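PDB 3IF2: aminotransferase from Psychrobacter arcticus 273-4, which binds pyridoxal 5'-phosphate and probably uses it to transfer amino groups between amino acids and keto acids, perhaps as a valine-pyruvate transaminase. Local coordinates for residues A[111-114]-A[115-119]; A[103-106]-A[107-110]; A[211-214]-A[215-218]; A[299-302]-A[303-307]. All blocks are in the same frame, centred on the assembly; numbering follows the deposited sequence. Where two conformers were deposited one is given.

Interaction 1: A[111-114]-A[115-119]; sequences LTNG and SQNAF. With PLP (pyridoxal-5'-phosphate), chain C.
Gly114 holds the N-cap position of the helix that begins at Ser115, and its carbonyl turns back on the first helical turn, where Asn117 N at 3.2 Å and Ala118 N at 3.4 Å each give it a weak hydrogen bond. Ahead of it the chain leaves strand 109-112 through an inverse gamma turn centred on Asn113. The firmer hold on Gly114 O is Thr112 OG1, 2.8 Å away and standing well above the carbonyl plane; the same hydroxyl touches the methyl of Ala118. Asn117 reaches back beside the strand end: with CG anti to the backbone N (chi1 -156°), OD1 takes the NH of Asn113 at 3.1 Å. The two asparagine side chains run side by side, amide planes nearly parallel, 9° apart. OD1 of Asn117 also receives Asn305 ND2, while Asn113 OD1 is taken by Thr309 N. This is the phosphate-binding N-terminus of a helix, as in fold-type I aminotransferases. Ser115 N donates to PLP O2P at 2.8 Å and Gln116 N to PLP O1P at 3.1 Å, so the helix end probably adds favourable polarity to the phosphate's setting. Gly114 has phi 87°, and a beta carbon there would run into O1P. One turn on, Phe119 brings CE2 to 3.7 Å from PLP C6, which lies at the edge of the phenyl ring, in its plane.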
ATOM      1  N   LEU A 111      -1.700  -9.979   5.710  1.00 35.07           N
ATOM      2  CA  LEU A 111      -0.555  -9.104   5.518  1.00 34.57           C
ATOM      3  C   LEU A 111      -1.051  -7.782   4.909  1.00 34.10           C
ATOM      4  O   LEU A 111      -2.042  -7.771   4.136  1.00 32.70           O
ATOM      5  CB  LEU A 111       0.486  -9.756   4.591  1.00 34.82           C
ATOM      6  CG  LEU A 111       1.067 -11.118   4.984  1.00 35.21           C
ATOM      7  CD1 LEU A 111       2.089 -11.611   3.939  1.00 35.10           C
ATOM      8  CD2 LEU A 111       1.705 -11.038   6.321  1.00 34.64           C
ATOM      9  N   THR A 112      -0.364  -6.688   5.276  1.00 33.22           N
ATOM     10  CA  THR A 112      -0.628  -5.331   4.779  1.00 33.57           C
ATOM     11  C   THR A 112       0.703  -4.690   4.346  1.00 34.23           C
ATOM     12  O   THR A 112       1.771  -5.244   4.627  1.00 34.86           O
ATOM     13  CB  THR A 112      -1.332  -4.467   5.877  1.00 33.68           C
ATOM     14  OG1 THR A 112      -0.483  -4.326   7.032  1.00 33.60           O
ATOM     15  CG2 THR A 112      -2.646  -5.104   6.309  1.00 32.96           C
ATOM     16  N   ASN A 113       0.640  -3.551   3.652  1.00 34.03           N
ATOM     17  CA  ASN A 113       1.835  -2.815   3.203  1.00 33.70           C
ATOM     18  C   ASN A 113       2.394  -1.938   4.343  1.00 33.46           C
ATOM     19  O   ASN A 113       2.379  -0.717   4.262  1.00 31.26           O
ATOM     20  CB  ASN A 113       1.543  -1.981   1.939  1.00 34.12           C
ATOM     21  CG  ASN A 113       1.273  -2.841   0.699  1.00 34.57           C
ATOM     22  OD1 ASN A 113       1.747  -3.978   0.587  1.00 33.89           O
ATOM     23  ND2 ASN A 113       0.514  -2.281  -0.250  1.00 35.20           N
ATOM     24  N   GLY A 114       2.948  -2.604   5.364  1.00 34.08           N
ATOM     25  CA  GLY A 114       3.405  -2.001   6.628  1.00 34.22           C
ATOM     26  C   GLY A 114       2.229  -1.939   7.611  1.00 34.75           C
ATOM     27  O   GLY A 114       1.062  -2.035   7.198  1.00 35.72           O
ATOM     28  N   SER A 115       2.509  -1.826   8.909  1.00 34.72           N
ATOM     29  CA  SER A 115       1.441  -1.700   9.927  0.50 34.62           C
ATOM     30  C   SER A 115       0.609  -0.424   9.767  1.00 34.24           C
ATOM     31  O   SER A 115      -0.526  -0.393  10.179  1.00 33.78           O
ATOM     32  CB  SER A 115       1.992  -1.799  11.352  0.50 34.76           C
ATOM     33  OG  SER A 115       2.289  -3.145  11.646  0.50 34.89           O
ATOM     34  N   GLN A 116       1.178   0.622   9.148  1.00 34.42           N
ATOM     35  CA  GLN A 116       0.456   1.880   8.870  1.00 34.86           C
ATOM     36  C   GLN A 116      -0.781   1.611   7.983  1.00 36.44           C
ATOM     37  O   GLN A 116      -1.866   2.165   8.209  1.00 36.29           O
ATOM     38  CB  GLN A 116       1.375   2.890   8.172  1.00 34.69           C
ATOM     39  CG  GLN A 116       0.780   4.322   7.989  1.00 34.25           C
ATOM     40  CD  GLN A 116       0.550   5.053   9.290  1.00 33.28           C
ATOM     41  OE1 GLN A 116       1.176   4.742  10.313  1.00 33.84           O
ATOM     42  NE2 GLN A 116      -0.334   6.046   9.257  1.00 32.14           N
ATOM     43  N   ASN A 117      -0.586   0.755   6.979  1.00 36.85           N
ATOM     44  CA  ASN A 117      -1.647   0.288   6.092  1.00 36.95           C
ATOM     45  C   ASN A 117      -2.688  -0.454   6.939  1.00 36.06           C
ATOM     46  O   ASN A 117      -3.897  -0.275   6.750  1.00 36.22           O
ATOM     47  CB  ASN A 117      -1.014  -0.625   5.025  1.00 38.96           C
ATOM     48  CG  ASN A 117      -1.800  -0.727   3.749  1.00 39.88           C
ATOM     49  OD1 ASN A 117      -1.847  -1.793   3.123  1.00 40.67           O
ATOM     50  ND2 ASN A 117      -2.345   0.386   3.305  1.00 41.12           N
ATOM     51  N   ALA A 118      -2.221  -1.252   7.901  1.00 35.05           N
ATOM     52  CA  ALA A 118      -3.121  -1.939   8.835  1.00 34.40           C
ATOM     53  C   ALA A 118      -3.975  -0.938   9.641  1.00 34.56           C
ATOM     54  O   ALA A 118      -5.171  -1.155   9.791  1.00 35.99           O
ATOM     55  CB  ALA A 118      -2.361  -2.871   9.769  1.00 32.06           C
ATOM     56  N   PHE A 119      -3.387   0.164  10.112  1.00 34.06           N
ATOM     57  CA  PHE A 119      -4.148   1.139  10.913  1.00 33.78           C
ATOM     58  C   PHE A 119      -5.111   1.947  10.074  1.00 32.78           C
ATOM     59  O   PHE A 119      -6.196   2.260  10.557  1.00 33.49           O
ATOM     60  CB  PHE A 119      -3.259   2.048  11.753  1.00 34.05           C
ATOM     61  CG  PHE A 119      -2.237   1.305  12.517  1.00 35.00           C
ATOM     62  CD1 PHE A 119      -2.594   0.234  13.347  1.00 35.94           C
ATOM     63  CD2 PHE A 119      -0.897   1.638  12.396  1.00 35.37           C
ATOM     64  CE1 PHE A 119      -1.622  -0.475  14.048  1.00 35.67           C
ATOM     65  CE2 PHE A 119       0.054   0.941  13.073  1.00 35.00           C
ATOM     66  CZ  PHE A 119      -0.306  -0.119  13.908  1.00 35.35           C
TER
HETATM   67  N1  PLP C 500       3.547   1.379  15.300  1.00 49.48           N
HETATM   68  C2  PLP C 500       4.418   2.194  15.991  1.00 50.57           C
HETATM   69  C2A PLP C 500       4.266   2.271  17.477  1.00 50.11           C
HETATM   70  C3  PLP C 500       5.420   2.905  15.292  1.00 51.41           C
HETATM   71  O3  PLP C 500       6.308   3.723  15.939  1.00 50.06           O
HETATM   72  C4  PLP C 500       5.506   2.798  13.883  1.00 52.20           C
HETATM   73  C4A PLP C 500       6.413   3.790  13.164  1.00 53.42           C
HETATM   74  O4A PLP C 500       7.218   3.423  12.299  1.00 54.71           O
HETATM   75  C5  PLP C 500       4.582   1.947  13.191  1.00 50.64           C
HETATM   76  C6  PLP C 500       3.615   1.250  13.940  1.00 49.70           C
HETATM   77  C5A PLP C 500       4.559   1.788  11.658  1.00 48.52           C
HETATM   78  O4P PLP C 500       5.425   0.784  11.173  1.00 45.22           O
HETATM   79  P   PLP C 500       5.311   0.256   9.662  1.00 40.81           P
HETATM   80  O1P PLP C 500       4.248   0.810   8.745  1.00 40.33           O
HETATM   81  O2P PLP C 500       5.052  -1.196   9.882  1.00 40.66           O
HETATM   82  O3P PLP C 500       6.633   0.529   9.062  1.00 38.75           O

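Interaction 2: A[103-106]-A[107-110]; sequences NLTS and ENIA
The carboxamide of Asn108 is the flat group here: Leu104 CD2 lies over one face, 3.9 Å from Asn108 CG, and the two polar corners are both engaged. OD1 accepts the NH of Thr105 at 3.2 Å, in the carbonyl plane and on a lone pair, with an almost straight N-H...O angle of 172°. ND2 donates to Ala289 O, next to strand 285-288. The motif is an ST turn at Thr105 leading into a short 3-10 turn, which delivers the chain from the loop after helix 86-100 into strand 109-112, with Asn108 OD1 hooked back onto Thr105 N. The Thr105 hydroxyl adds a weaker bond: OG1 sits between its own N and carbonyl carbon (chi1 74°), which lets it meet Glu107 N at 3.4 Å. The backbone closes as well, Asn108 N donating to Thr105 O at 3.2 Å, and Ile109 N more weakly to Ser106 O. An alanine at Asn108 would probably leave Thr105 N and Ala289 O without their mates and set the loop free to shift against the neighbouring strand. Underneath, the turn is closed by hydrocarbon: Leu104 rests on Trp264 and Val288, Ile109 on Ile89, Leu92 and Val93 of helix 86-100. Where the two side chains meet they cross at about a right angle, Leu104 CD1 standing 4.1 Å from Ile109 CD1.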
ATOM      1  N   ASN A 103      -4.061 -21.759  18.775  1.00 38.83           N
ATOM      2  CA  ASN A 103      -4.825 -22.600  17.848  0.50 38.00           C
ATOM      3  C   ASN A 103      -5.254 -21.823  16.587  1.00 37.51           C
ATOM      4  O   ASN A 103      -6.372 -21.966  16.083  1.00 37.41           O
ATOM      5  CB  ASN A 103      -6.002 -23.279  18.570  0.50 37.64           C
ATOM      6  CG  ASN A 103      -6.474 -24.535  17.860  0.50 37.53           C
ATOM      7  OD1 ASN A 103      -5.742 -25.115  17.055  0.50 37.59           O
ATOM      8  ND2 ASN A 103      -7.691 -24.968  18.163  0.50 37.25           N
ATOM      9  N   LEU A 104      -4.340 -20.998  16.075  1.00 36.51           N
ATOM     10  CA  LEU A 104      -4.614 -20.223  14.870  1.00 36.34           C
ATOM     11  C   LEU A 104      -4.604 -21.124  13.638  1.00 36.08           C
ATOM     12  O   LEU A 104      -4.006 -22.204  13.652  1.00 35.62           O
ATOM     13  CB  LEU A 104      -3.566 -19.124  14.632  1.00 36.12           C
ATOM     14  CG  LEU A 104      -3.305 -17.982  15.615  1.00 35.38           C
ATOM     15  CD1 LEU A 104      -2.295 -17.037  14.979  1.00 33.92           C
ATOM     16  CD2 LEU A 104      -4.596 -17.252  15.983  1.00 35.25           C
ATOM     17  N   THR A 105      -5.318 -20.677  12.605  1.00 36.30           N
ATOM     18  CA  THR A 105      -5.285 -21.278  11.262  1.00 36.48           C
ATOM     19  C   THR A 105      -4.914 -20.116  10.330  1.00 37.14           C
ATOM     20  O   THR A 105      -4.704 -18.984  10.792  1.00 36.97           O
ATOM     21  CB  THR A 105      -6.607 -21.977  10.849  1.00 36.16           C
ATOM     22  OG1 THR A 105      -7.618 -21.014  10.534  1.00 36.84           O
ATOM     23  CG2 THR A 105      -7.092 -22.924  11.949  1.00 35.32           C
ATOM     24  N   SER A 106      -4.797 -20.387   9.035  1.00 37.79           N
ATOM     25  CA  SER A 106      -4.466 -19.326   8.070  1.00 37.65           C
ATOM     26  C   SER A 106      -5.556 -18.249   7.992  1.00 37.63           C
ATOM     27  O   SER A 106      -5.259 -17.112   7.636  1.00 37.77           O
ATOM     28  CB  SER A 106      -4.157 -19.892   6.689  1.00 37.52           C
ATOM     29  OG  SER A 106      -5.289 -20.521   6.145  1.00 38.68           O
ATOM     30  N   GLU A 107      -6.792 -18.590   8.372  1.00 38.41           N
ATOM     31  CA  GLU A 107      -7.907 -17.624   8.382  1.00 38.83           C
ATOM     32  C   GLU A 107      -7.713 -16.427   9.333  1.00 37.71           C
ATOM     33  O   GLU A 107      -8.347 -15.394   9.123  1.00 37.37           O
ATOM     34  CB  GLU A 107      -9.233 -18.320   8.702  1.00 39.94           C
ATOM     35  CG  GLU A 107      -9.714 -19.298   7.639  1.00 41.40           C
ATOM     36  CD  GLU A 107     -10.987 -20.050   8.068  1.00 43.31           C
ATOM     37  OE1 GLU A 107     -11.981 -19.423   8.511  1.00 43.74           O
ATOM     38  OE2 GLU A 107     -11.002 -21.292   7.958  1.00 45.47           O
ATOM     39  N   ASN A 108      -6.833 -16.578  10.335  1.00 36.49           N
ATOM     40  CA  ASN A 108      -6.524 -15.568  11.359  1.00 35.30           C
ATOM     41  C   ASN A 108      -5.365 -14.620  11.073  1.00 35.26           C
ATOM     42  O   ASN A 108      -5.035 -13.811  11.911  1.00 36.22           O
ATOM     43  CB  ASN A 108      -6.214 -16.270  12.691  1.00 34.90           C
ATOM     44  CG  ASN A 108      -7.374 -17.084  13.215  1.00 35.30           C
ATOM     45  OD1 ASN A 108      -7.297 -18.312  13.320  1.00 33.91           O
ATOM     46  ND2 ASN A 108      -8.461 -16.396  13.559  1.00 35.29           N
ATOM     47  N   ILE A 109      -4.751 -14.688   9.906  1.00 35.65           N
ATOM     48  CA  ILE A 109      -3.600 -13.847   9.603  1.00 35.25           C
ATOM     49  C   ILE A 109      -3.695 -13.271   8.200  1.00 35.55           C
ATOM     50  O   ILE A 109      -3.984 -14.004   7.239  1.00 35.44           O
ATOM     51  CB  ILE A 109      -2.264 -14.609   9.717  1.00 35.02           C
ATOM     52  CG1 ILE A 109      -2.147 -15.320  11.072  1.00 34.60           C
ATOM     53  CG2 ILE A 109      -1.073 -13.637   9.483  1.00 34.64           C
ATOM     54  CD1 ILE A 109      -0.790 -15.952  11.335  1.00 34.59           C
ATOM     55  N   ALA A 110      -3.476 -11.958   8.117  1.00 34.92           N
ATOM     56  CA  ALA A 110      -3.419 -11.224   6.864  1.00 34.89           C
ATOM     57  C   ALA A 110      -2.167 -10.353   6.896  1.00 34.89           C
ATOM     58  O   ALA A 110      -1.637 -10.060   7.972  1.00 36.11           O
ATOM     59  CB  ALA A 110      -4.652 -10.365   6.683  1.00 34.16           C
TER

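Interaction 3: A[211-214]-A[215-218]; sequences CCSR and PTNP. With PLP (pyridoxal-5'-phosphate), chain C.
Thr216 OG1 donates to Ser213 O across 2.6 Å, approaching from above the carbonyl plane, 43° out of it. The threonine hydroxyl is beside its own backbone N (chi1 -57°), which faces it back toward the strand end, and CG2 of Thr216 comes within 3.3 Å of Ser213 OG. That serine oxygen has its polar partner in Glu154. Between the two residues the chain kinks sharply at the cis Arg214-Pro215 peptide; a second cis peptide follows further on, between Asn217 and Pro218. The sequence Asn-Pro-Thr-Gly that starts at Asn217 is the familiar stretch of class I and II aminotransferases, placed after strand 207-213 of the large sheet, where the chain passes the edge of the cofactor ring that carries O3 and the methyl. Asn217 ND2 gives PLP O3 a nearly straight hydrogen bond of 2.6 Å, N-H...O angle 170°, while its OD1 is held by Arg416 NH1. The two grips should fix the rotation of the amide, and the ND2 donor would tend to stabilise negative charge on O3. From the strand side Ser213 CB rests 3.9 Å from the PLP methyl C2A. Arg214 heads off extended, its guanidinium bound to Leu223 O and His261 O and salt-bridged to Asp225.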
ATOM      1  N   CYS A 211      -7.605   0.959  21.114  1.00 37.72           N
ATOM      2  CA  CYS A 211      -6.278   0.773  20.526  1.00 38.06           C
ATOM      3  C   CYS A 211      -5.110   1.387  21.304  1.00 37.98           C
ATOM      4  O   CYS A 211      -5.247   2.461  21.887  1.00 38.17           O
ATOM      5  CB  CYS A 211      -6.255   1.331  19.106  1.00 38.61           C
ATOM      6  SG  CYS A 211      -4.703   0.948  18.237  1.00 39.41           S
ATOM      7  N   CYS A 212      -3.967   0.691  21.287  1.00 38.05           N
ATOM      8  CA  CYS A 212      -2.725   1.199  21.868  1.00 38.67           C
ATOM      9  C   CYS A 212      -1.478   0.469  21.374  1.00 38.77           C
ATOM     10  O   CYS A 212      -1.571  -0.657  20.908  1.00 38.85           O
ATOM     11  CB  CYS A 212      -2.754   1.096  23.381  1.00 39.36           C
ATOM     12  SG  CYS A 212      -2.830  -0.585  23.905  1.00 40.25           S
ATOM     13  N   SER A 213      -0.327   1.134  21.507  1.00 38.78           N
ATOM     14  CA  SER A 213       0.976   0.606  21.140  1.00 38.53           C
ATOM     15  C   SER A 213       1.675   0.097  22.395  1.00 39.02           C
ATOM     16  O   SER A 213       1.597   0.745  23.443  1.00 38.90           O
ATOM     17  CB  SER A 213       1.816   1.653  20.407  1.00 39.09           C
ATOM     18  OG  SER A 213       1.854   2.891  21.079  1.00 39.40           O
ATOM     19  N   ARG A 214       2.338  -1.064  22.270  1.00 39.04           N
ATOM     20  CA  ARG A 214       3.002  -1.739  23.383  1.00 39.17           C
ATOM     21  C   ARG A 214       4.277  -2.480  22.917  1.00 39.30           C
ATOM     22  O   ARG A 214       4.174  -3.546  22.286  1.00 39.57           O
ATOM     23  CB  ARG A 214       2.012  -2.722  24.035  1.00 39.54           C
ATOM     24  CG  ARG A 214       2.402  -3.177  25.429  1.00 39.32           C
ATOM     25  CD  ARG A 214       1.610  -4.380  25.851  1.00 39.56           C
ATOM     26  NE  ARG A 214       1.845  -4.731  27.254  1.00 39.31           N
ATOM     27  CZ  ARG A 214       1.681  -5.939  27.807  1.00 39.59           C
ATOM     28  NH1 ARG A 214       1.315  -7.017  27.097  1.00 39.42           N
ATOM     29  NH2 ARG A 214       1.925  -6.089  29.112  1.00 40.09           N
ATOM     30  N   PRO A 215       5.479  -1.893  23.153  1.00 39.09           N
ATOM     31  CA  PRO A 215       5.773  -0.575  23.753  1.00 38.17           C
ATOM     32  C   PRO A 215       5.300   0.592  22.887  1.00 38.13           C
ATOM     33  O   PRO A 215       5.087   0.441  21.675  1.00 38.24           O
ATOM     34  CB  PRO A 215       7.292  -0.557  23.932  1.00 38.49           C
ATOM     35  CG  PRO A 215       7.824  -1.748  23.224  1.00 39.15           C
ATOM     36  CD  PRO A 215       6.705  -2.663  22.862  1.00 38.96           C
ATOM     37  N   THR A 216       5.168   1.754  23.527  1.00 37.14           N
ATOM     38  CA  THR A 216       4.622   2.933  22.909  1.00 36.01           C
ATOM     39  C   THR A 216       5.657   3.865  22.293  1.00 35.62           C
ATOM     40  O   THR A 216       6.733   4.076  22.855  1.00 34.96           O
ATOM     41  CB  THR A 216       3.795   3.722  23.936  1.00 36.61           C
ATOM     42  OG1 THR A 216       2.783   2.864  24.466  1.00 37.22           O
ATOM     43  CG2 THR A 216       3.138   4.962  23.318  1.00 36.26           C
ATOM     44  N   ASN A 217       5.313   4.355  21.097  1.00 35.18           N
ATOM     45  CA  ASN A 217       5.993   5.440  20.399  1.00 34.69           C
ATOM     46  C   ASN A 217       5.055   6.567  20.842  1.00 34.66           C
ATOM     47  O   ASN A 217       3.853   6.474  20.585  1.00 34.06           O
ATOM     48  CB  ASN A 217       5.960   5.221  18.863  1.00 34.01           C
ATOM     49  CG  ASN A 217       6.584   6.378  18.052  1.00 33.35           C
ATOM     50  OD1 ASN A 217       6.742   7.471  18.554  1.00 34.49           O
ATOM     51  ND2 ASN A 217       6.915   6.128  16.782  1.00 32.16           N
ATOM     52  N   PRO A 218       5.583   7.661  21.419  1.00 34.74           N
ATOM     53  CA  PRO A 218       6.950   8.120  21.634  1.00 34.41           C
ATOM     54  C   PRO A 218       7.562   7.929  23.016  1.00 34.47           C
ATOM     55  O   PRO A 218       8.690   8.362  23.216  1.00 34.54           O
ATOM     56  CB  PRO A 218       6.740   9.622  21.499  1.00 34.12           C
ATOM     57  CG  PRO A 218       5.492   9.843  22.325  1.00 34.43           C
ATOM     58  CD  PRO A 218       4.656   8.576  22.123  1.00 34.52           C
TER
HETATM   59  N1  PLP C 500       3.547   1.379  15.300  1.00 49.48           N
HETATM   60  C2  PLP C 500       4.418   2.194  15.991  1.00 50.57           C
HETATM   61  C2A PLP C 500       4.266   2.271  17.477  1.00 50.11           C
HETATM   62  C3  PLP C 500       5.420   2.905  15.292  1.00 51.41           C
HETATM   63  O3  PLP C 500       6.308   3.723  15.939  1.00 50.06           O
HETATM   64  C4  PLP C 500       5.506   2.798  13.883  1.00 52.20           C
HETATM   65  C4A PLP C 500       6.413   3.790  13.164  1.00 53.42           C
HETATM   66  O4A PLP C 500       7.218   3.423  12.299  1.00 54.71           O
HETATM   67  C5  PLP C 500       4.582   1.947  13.191  1.00 50.64           C
HETATM   68  C6  PLP C 500       3.615   1.250  13.940  1.00 49.70           C
HETATM   69  C5A PLP C 500       4.559   1.788  11.658  1.00 48.52           C
HETATM   70  O4P PLP C 500       5.425   0.784  11.173  1.00 45.22           O
HETATM   71  P   PLP C 500       5.311   0.256   9.662  1.00 40.81           P
HETATM   72  O1P PLP C 500       4.248   0.810   8.745  1.00 40.33           O
HETATM   73  O2P PLP C 500       5.052  -1.196   9.882  1.00 40.66           O
HETATM   74  O3P PLP C 500       6.633   0.529   9.062  1.00 38.75           O

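Interaction 4: A[299-302]-A[303-307]; sequences AMNA and VVNLA
Asn301 and Asn305, one turn apart on the buried flank of helix 291-305, carry the tight half of this contact. Asn305 N meets Asn301 O at 2.7 Å, and above that backbone bond Asn305 ND2 donates to Asn301 OD1 at 3.1 Å, the acceptor lying in Asn305's amide plane. The two amides are turned 40° from each other. Tyr121 OH also bonds Asn301 OD1, Asn301 ND2 reaches Leu111 O and Pro82 O, and Asn305 ND2 has a second acceptor in Asn117 OD1. An alanine in place of Asn301 would probably leave those two carbonyls without their donor and Asn305 ND2 with one acceptor fewer. Next to this pair, Val304 N bonds selenomethionine Met300 O at 2.8 Å. The partly exposed flank, with Ala299, Ala302, Val303 and Leu306, is slacker. Val303 N divides itself weakly between Ala299 O and Met300 O, each 3.3 Å off, and Leu306 N bonds Ala302 O only weakly. Leu306 leaves the helix with positive phi (75°), and its O comes 3.5 Å from Ala302 CA in a CA-H...O contact. Its side chain turns to Tyr155 of the second subunit and touches a cofactor. Val303 O meanwhile accepts Gln116 NE2 of that subunit. The chemistry implies that the Asn301 and Asn305 amides tie the helix to their own subunit, while its last turn and Leu306 after it supply a carbonyl and an apolar side chain to the neighbouring active site.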
ATOM      1  N   ALA A 299     -10.412  -8.137   1.675  1.00 30.46           N
ATOM      2  CA  ALA A 299     -11.281  -7.443   0.705  1.00 30.24           C
ATOM      3  C   ALA A 299     -10.791  -6.017   0.425  1.00 31.02           C
ATOM      4  O   ALA A 299     -10.814  -5.570  -0.735  1.00 31.74           O
ATOM      5  CB  ALA A 299     -12.762  -7.451   1.143  1.00 28.77           C
HETATM    6  N   MSE A 300     -10.358  -5.321   1.481  1.00 31.53           N
HETATM    7  CA  MSE A 300      -9.767  -3.981   1.359  1.00 32.13           C
HETATM    8  C   MSE A 300      -8.430  -3.983   0.554  1.00 31.84           C
HETATM    9  O   MSE A 300      -8.209  -3.089  -0.273  1.00 32.60           O
HETATM   10  CB  MSE A 300      -9.576  -3.341   2.738  1.00 32.16           C
HETATM   11  CG  MSE A 300     -10.867  -2.867   3.362  1.00 32.63           C
HETATM   12 SE   MSE A 300     -10.537  -2.142   5.127  0.75 31.27          SE
HETATM   13  CE  MSE A 300     -12.362  -1.726   5.681  1.00 33.06           C
ATOM     14  N   ASN A 301      -7.548  -4.943   0.840  1.00 31.22           N
ATOM     15  CA  ASN A 301      -6.303  -5.127   0.055  1.00 31.24           C
ATOM     16  C   ASN A 301      -6.612  -5.289  -1.408  1.00 29.80           C
ATOM     17  O   ASN A 301      -6.025  -4.603  -2.214  1.00 30.48           O
ATOM     18  CB  ASN A 301      -5.455  -6.342   0.536  1.00 32.02           C
ATOM     19  CG  ASN A 301      -4.494  -5.995   1.676  1.00 32.23           C
ATOM     20  OD1 ASN A 301      -4.082  -4.847   1.834  1.00 33.45           O
ATOM     21  ND2 ASN A 301      -4.068  -7.009   2.411  1.00 32.07           N
ATOM     22  N   ALA A 302      -7.576  -6.152  -1.741  1.00 30.03           N
ATOM     23  CA  ALA A 302      -8.019  -6.351  -3.149  1.00 29.39           C
ATOM     24  C   ALA A 302      -8.343  -5.044  -3.869  1.00 29.05           C
ATOM     25  O   ALA A 302      -7.885  -4.833  -4.966  1.00 29.53           O
ATOM     26  CB  ALA A 302      -9.216  -7.284  -3.226  1.00 28.12           C
ATOM     27  N   VAL A 303      -9.081  -4.152  -3.218  1.00 28.97           N
ATOM     28  CA  VAL A 303      -9.531  -2.910  -3.848  1.00 29.27           C
ATOM     29  C   VAL A 303      -8.440  -1.833  -3.833  1.00 29.46           C
ATOM     30  O   VAL A 303      -8.165  -1.212  -4.858  1.00 28.98           O
ATOM     31  CB  VAL A 303     -10.859  -2.384  -3.180  1.00 29.15           C
ATOM     32  CG1 VAL A 303     -11.340  -1.126  -3.862  1.00 28.90           C
ATOM     33  CG2 VAL A 303     -11.945  -3.436  -3.229  1.00 28.31           C
ATOM     34  N   VAL A 304      -7.821  -1.625  -2.678  1.00 30.27           N
ATOM     35  CA  VAL A 304      -6.810  -0.569  -2.513  1.00 31.32           C
ATOM     36  C   VAL A 304      -5.454  -0.916  -3.093  1.00 32.85           C
ATOM     37  O   VAL A 304      -4.805  -0.034  -3.666  1.00 33.28           O
ATOM     38  CB  VAL A 304      -6.628  -0.197  -1.027  1.00 31.56           C
ATOM     39  CG1 VAL A 304      -5.532   0.887  -0.837  1.00 30.63           C
ATOM     40  CG2 VAL A 304      -7.975   0.294  -0.442  1.00 30.73           C
ATOM     41  N   ASN A 305      -5.059  -2.190  -2.987  1.00 33.22           N
ATOM     42  CA  ASN A 305      -3.714  -2.656  -3.360  1.00 34.38           C
ATOM     43  C   ASN A 305      -3.576  -3.788  -4.373  1.00 34.83           C
ATOM     44  O   ASN A 305      -2.454  -4.063  -4.808  1.00 35.20           O
ATOM     45  CB  ASN A 305      -3.034  -3.161  -2.065  1.00 34.58           C
ATOM     46  CG  ASN A 305      -2.830  -2.076  -1.045  1.00 35.11           C
ATOM     47  OD1 ASN A 305      -2.531  -0.941  -1.394  1.00 35.96           O
ATOM     48  ND2 ASN A 305      -2.934  -2.433   0.230  1.00 35.29           N
ATOM     49  N   LEU A 306      -4.674  -4.456  -4.726  1.00 34.53           N
ATOM     50  CA  LEU A 306      -4.688  -5.682  -5.557  1.00 34.40           C
ATOM     51  C   LEU A 306      -4.195  -6.821  -4.633  1.00 33.96           C
ATOM     52  O   LEU A 306      -4.956  -7.720  -4.286  1.00 33.92           O
ATOM     53  CB  LEU A 306      -3.906  -5.537  -6.878  1.00 34.09           C
ATOM     54  CG  LEU A 306      -4.458  -6.225  -8.122  1.00 34.20           C
ATOM     55  CD1 LEU A 306      -5.845  -5.652  -8.418  1.00 35.19           C
ATOM     56  CD2 LEU A 306      -3.574  -5.971  -9.324  1.00 33.66           C
ATOM     57  N   ALA A 307      -2.937  -6.762  -4.231  1.00 33.31           N
ATOM     58  CA  ALA A 307      -2.358  -7.689  -3.244  1.00 33.53           C
ATOM     59  C   ALA A 307      -1.257  -6.935  -2.482  1.00 33.56           C
ATOM     60  O   ALA A 307      -0.742  -5.938  -2.972  1.00 33.13           O
ATOM     61  CB  ALA A 307      -1.802  -8.940  -3.911  1.00 32.10           C
TER

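Overall arrangement
Interactions 1 and 2 share strand 109-112, with interaction 2 at its entry and interaction 1 at its exit, their centres about 17 Å apart. Interactions 1 and 3 stand at the ends of two strands of the same large sheet and hold one cofactor between them, the first at its phosphate and the second at O3, though their nearest atoms are about 5 Å apart. Interaction 4 touches interaction 1 directly: Leu111 O to Asn301 ND2 is 2.8 Å and Asn117 OD1 to Asn305 ND2 is 3.2 Å. Both also reach the second subunit, and the side chain of Leu306 lies about 4 Å from a bound PLP. Interaction 2 is remote, the side chain of Ile109 about 14 Å from a bound PLP.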